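Local coordinates for Serine/threonine-protein kinase-like protein ACR4 (Arabidopsis thaliana, PDB 7A0J) that controls formative cell divisions in root meristems as a receptor kinase that responds to the CLE40 peptide, the chain here being its extracellular beta-propeller domain, at residues A8-G20 with L28-Y40. Residues are numbered along the deposited sequence; the frame is centred on the assembly and turned at random.
Sequences AISYGEGGSVFCG and LVVCYGSNSAILY
The side chain of N35 lies against G14, in the type I turn from G12 to G15 that leads into strand 17-20. Its CB rests on V17 CG2 at 3.5 Å, the two side chains crossing at about a right angle, while CG passes 3.6 Å from G14 O. With CG anti to the backbone N (chi1 -170°), the amide splits its work: OD1 takes the N-H of I38 from above the carbonyl plane, an N-cap bond for helix 36-40, and ND2 donates to a water that also reaches Y11 O and G15 O. Shortening N35 to an alanine removes the amide, and I38 N would probably lose its capping acceptor and the water its donor. Beside it, I38 CG2 packs on V17 CG1 at 3.7 Å and I38 CD1 meets S10 CB, with M58 of the neighbouring strand 57-62 against the same cluster. S34 OG accepts from S16 N, and S34 N returns a bond to S16 O. Beyond G33, strands 17-20 and 29-33 pair antiparallel through F18–Y32 and G20–V30, and the non-hydrogen-bonded pair C19–C31 carries a disulfide (SG to SG 2.0 Å, chi3 113°). This hairpin belongs to the first of seven repeats in the propeller. The disulfide thus fixes the pairing of the outer strand with the inner strands of the blade covalently, whereas the helix start and the turn are joined through one amide and its water.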
# COMPACT_ATOMS: atom_id res chain seq x y z
N ALA A 8 -6.50 3.65 -0.62
CA ALA A 8 -5.12 4.17 -0.41
C ALA A 8 -5.18 5.54 0.26
O ALA A 8 -6.24 6.21 0.16
CB ALA A 8 -4.39 4.23 -1.73
N ILE A 9 -4.09 5.94 0.91
CA ILE A 9 -3.98 7.21 1.68
C ILE A 9 -2.73 7.97 1.24
O ILE A 9 -1.65 7.35 1.14
CB ILE A 9 -3.98 6.94 3.20
CG1 ILE A 9 -5.36 6.51 3.69
CG2 ILE A 9 -3.45 8.15 3.97
CD1 ILE A 9 -5.41 6.14 5.15
N SER A 10 -2.89 9.27 0.98
CA SER A 10 -1.79 10.25 0.79
C SER A 10 -1.67 11.11 2.06
O SER A 10 -2.70 11.31 2.73
CB SER A 10 -2.01 11.09 -0.44
OG SER A 10 -2.00 10.27 -1.60
N TYR A 11 -0.46 11.58 2.35
CA TYR A 11 -0.10 12.27 3.62
C TYR A 11 1.00 13.30 3.35
O TYR A 11 1.42 13.44 2.19
CB TYR A 11 0.34 11.22 4.65
CG TYR A 11 1.30 10.19 4.11
CD1 TYR A 11 0.84 9.04 3.50
CD2 TYR A 11 2.67 10.39 4.17
CE1 TYR A 11 1.71 8.09 2.98
CE2 TYR A 11 3.56 9.45 3.66
CZ TYR A 11 3.08 8.30 3.06
OH TYR A 11 3.94 7.38 2.55
N GLY A 12 1.43 14.01 4.41
CA GLY A 12 2.49 15.03 4.36
C GLY A 12 1.94 16.44 4.54
O GLY A 12 0.74 16.57 4.83
N GLU A 13 2.81 17.44 4.37
CA GLU A 13 2.51 18.88 4.63
C GLU A 13 1.44 19.40 3.67
O GLU A 13 0.75 20.37 4.03
CB GLU A 13 3.80 19.71 4.53
CG GLU A 13 4.79 19.43 5.64
CD GLU A 13 5.99 20.36 5.66
OE1 GLU A 13 6.53 20.65 4.57
OE2 GLU A 13 6.39 20.79 6.76
N GLY A 14 1.32 18.79 2.48
CA GLY A 14 0.30 19.11 1.47
C GLY A 14 -1.11 18.79 1.93
O GLY A 14 -2.06 19.36 1.37
N GLY A 15 -1.25 17.89 2.92
CA GLY A 15 -2.55 17.47 3.49
C GLY A 15 -2.73 15.96 3.47
O GLY A 15 -1.83 15.26 2.97
N SER A 16 -3.87 15.49 3.98
CA SER A 16 -4.23 14.05 4.11
C SER A 16 -5.37 13.74 3.14
O SER A 16 -6.38 14.47 3.17
CB SER A 16 -4.63 13.73 5.52
OG SER A 16 -5.66 14.61 5.95
N VAL A 17 -5.22 12.70 2.32
CA VAL A 17 -6.26 12.28 1.33
C VAL A 17 -6.44 10.76 1.40
O VAL A 17 -5.44 10.03 1.47
CB VAL A 17 -5.92 12.75 -0.10
CG1 VAL A 17 -6.93 12.26 -1.12
CG2 VAL A 17 -5.79 14.26 -0.17
N PHE A 18 -7.71 10.32 1.37
CA PHE A 18 -8.14 8.92 1.17
C PHE A 18 -8.75 8.82 -0.23
O PHE A 18 -9.62 9.65 -0.56
CB PHE A 18 -9.13 8.52 2.26
CG PHE A 18 -9.80 7.18 2.06
CD1 PHE A 18 -10.92 7.06 1.25
CD2 PHE A 18 -9.33 6.05 2.70
CE1 PHE A 18 -11.54 5.83 1.08
CE2 PHE A 18 -9.95 4.82 2.53
CZ PHE A 18 -11.06 4.72 1.72
N CYS A 19 -8.28 7.86 -1.03
CA CYS A 19 -8.87 7.52 -2.36
C CYS A 19 -9.28 6.05 -2.35
O CYS A 19 -8.56 5.23 -1.76
CB CYS A 19 -7.89 7.81 -3.49
SG CYS A 19 -7.36 9.54 -3.56
N GLY A 20 -10.42 5.74 -2.98
CA GLY A 20 -10.96 4.38 -3.11
C GLY A 20 -11.58 4.16 -4.48
O GLY A 20 -12.01 5.16 -5.09
N LEU A 28 -13.67 3.45 -11.26
CA LEU A 28 -13.38 4.90 -11.13
C LEU A 28 -12.91 5.17 -9.70
O LEU A 28 -13.30 4.39 -8.80
CB LEU A 28 -14.64 5.71 -11.47
CG LEU A 28 -15.18 5.52 -12.89
CD1 LEU A 28 -16.52 6.23 -13.06
CD2 LEU A 28 -14.18 6.00 -13.93
N VAL A 29 -12.11 6.21 -9.50
CA VAL A 29 -11.54 6.57 -8.17
C VAL A 29 -12.28 7.81 -7.64
O VAL A 29 -12.57 8.72 -8.44
CB VAL A 29 -10.01 6.79 -8.23
CG1 VAL A 29 -9.60 7.80 -9.29
CG2 VAL A 29 -9.45 7.19 -6.87
N VAL A 30 -12.59 7.80 -6.34
CA VAL A 30 -13.13 8.96 -5.57
C VAL A 30 -12.13 9.25 -4.45
O VAL A 30 -11.67 8.28 -3.81
CB VAL A 30 -14.54 8.68 -5.03
CG1 VAL A 30 -15.05 9.80 -4.13
CG2 VAL A 30 -15.53 8.41 -6.16
N CYS A 31 -11.79 10.52 -4.24
CA CYS A 31 -10.83 10.98 -3.20
C CYS A 31 -11.51 11.98 -2.26
O CYS A 31 -12.42 12.70 -2.72
CB CYS A 31 -9.58 11.60 -3.82
SG CYS A 31 -8.64 10.45 -4.85
N TYR A 32 -11.09 11.98 -0.99
CA TYR A 32 -11.52 12.94 0.06
C TYR A 32 -10.29 13.36 0.87
O TYR A 32 -9.53 12.47 1.27
CB TYR A 32 -12.55 12.30 1.00
CG TYR A 32 -13.76 11.71 0.32
CD1 TYR A 32 -14.80 12.52 -0.11
CD2 TYR A 32 -13.88 10.35 0.13
CE1 TYR A 32 -15.92 11.99 -0.72
CE2 TYR A 32 -15.00 9.80 -0.48
CZ TYR A 32 -16.03 10.62 -0.91
OH TYR A 32 -17.13 10.10 -1.51
N GLY A 33 -10.13 14.66 1.13
CA GLY A 33 -9.07 15.16 2.02
C GLY A 33 -8.57 16.55 1.66
O GLY A 33 -9.07 17.14 0.69
N SER A 34 -7.56 17.02 2.40
CA SER A 34 -7.12 18.44 2.48
C SER A 34 -6.03 18.76 1.45
O SER A 34 -5.70 19.94 1.33
CB SER A 34 -6.67 18.76 3.88
OG SER A 34 -5.69 17.83 4.32
N ASN A 35 -5.49 17.76 0.74
CA ASN A 35 -4.51 18.00 -0.36
C ASN A 35 -5.28 18.30 -1.65
O ASN A 35 -5.75 17.35 -2.30
CB ASN A 35 -3.51 16.84 -0.54
CG ASN A 35 -2.37 17.19 -1.48
OD1 ASN A 35 -2.58 17.84 -2.50
ND2 ASN A 35 -1.16 16.77 -1.15
N SER A 36 -5.41 19.59 -1.98
CA SER A 36 -6.21 20.10 -3.12
C SER A 36 -5.62 19.64 -4.46
O SER A 36 -6.40 19.39 -5.39
CB SER A 36 -6.33 21.60 -3.06
OG SER A 36 -7.02 22.00 -1.89
N ALA A 37 -4.29 19.52 -4.54
CA ALA A 37 -3.58 19.00 -5.73
C ALA A 37 -4.13 17.61 -6.07
O ALA A 37 -4.49 17.38 -7.24
CB ALA A 37 -2.09 18.97 -5.50
N ILE A 38 -4.23 16.73 -5.07
CA ILE A 38 -4.74 15.34 -5.24
C ILE A 38 -6.25 15.39 -5.49
O ILE A 38 -6.70 14.78 -6.48
CB ILE A 38 -4.37 14.45 -4.03
CG1 ILE A 38 -2.85 14.35 -3.86
CG2 ILE A 38 -5.01 13.07 -4.15
CD1 ILE A 38 -2.43 13.62 -2.61
N LEU A 39 -7.00 16.10 -4.64
CA LEU A 39 -8.49 16.13 -4.69
C LEU A 39 -8.95 16.58 -6.08
O LEU A 39 -9.69 15.82 -6.73
CB LEU A 39 -9.02 17.06 -3.59
CG LEU A 39 -10.54 17.06 -3.42
CD1 LEU A 39 -11.05 15.69 -3.02
CD2 LEU A 39 -10.97 18.11 -2.40
N TYR A 40 -8.52 17.76 -6.53
CA TYR A 40 -8.96 18.38 -7.81
C TYR A 40 -8.25 17.73 -9.00
O TYR A 40 -8.75 17.86 -10.12
CB TYR A 40 -8.78 19.89 -7.76
CG TYR A 40 -9.70 20.57 -6.77
CD1 TYR A 40 -11.03 20.77 -7.07
CD2 TYR A 40 -9.24 20.98 -5.53
CE1 TYR A 40 -11.89 21.38 -6.16
CE2 TYR A 40 -10.08 21.59 -4.61
CZ TYR A 40 -11.42 21.79 -4.93
OH TYR A 40 -12.25 22.39 -4.03
O HOH W 1 -0.43 15.17 0.83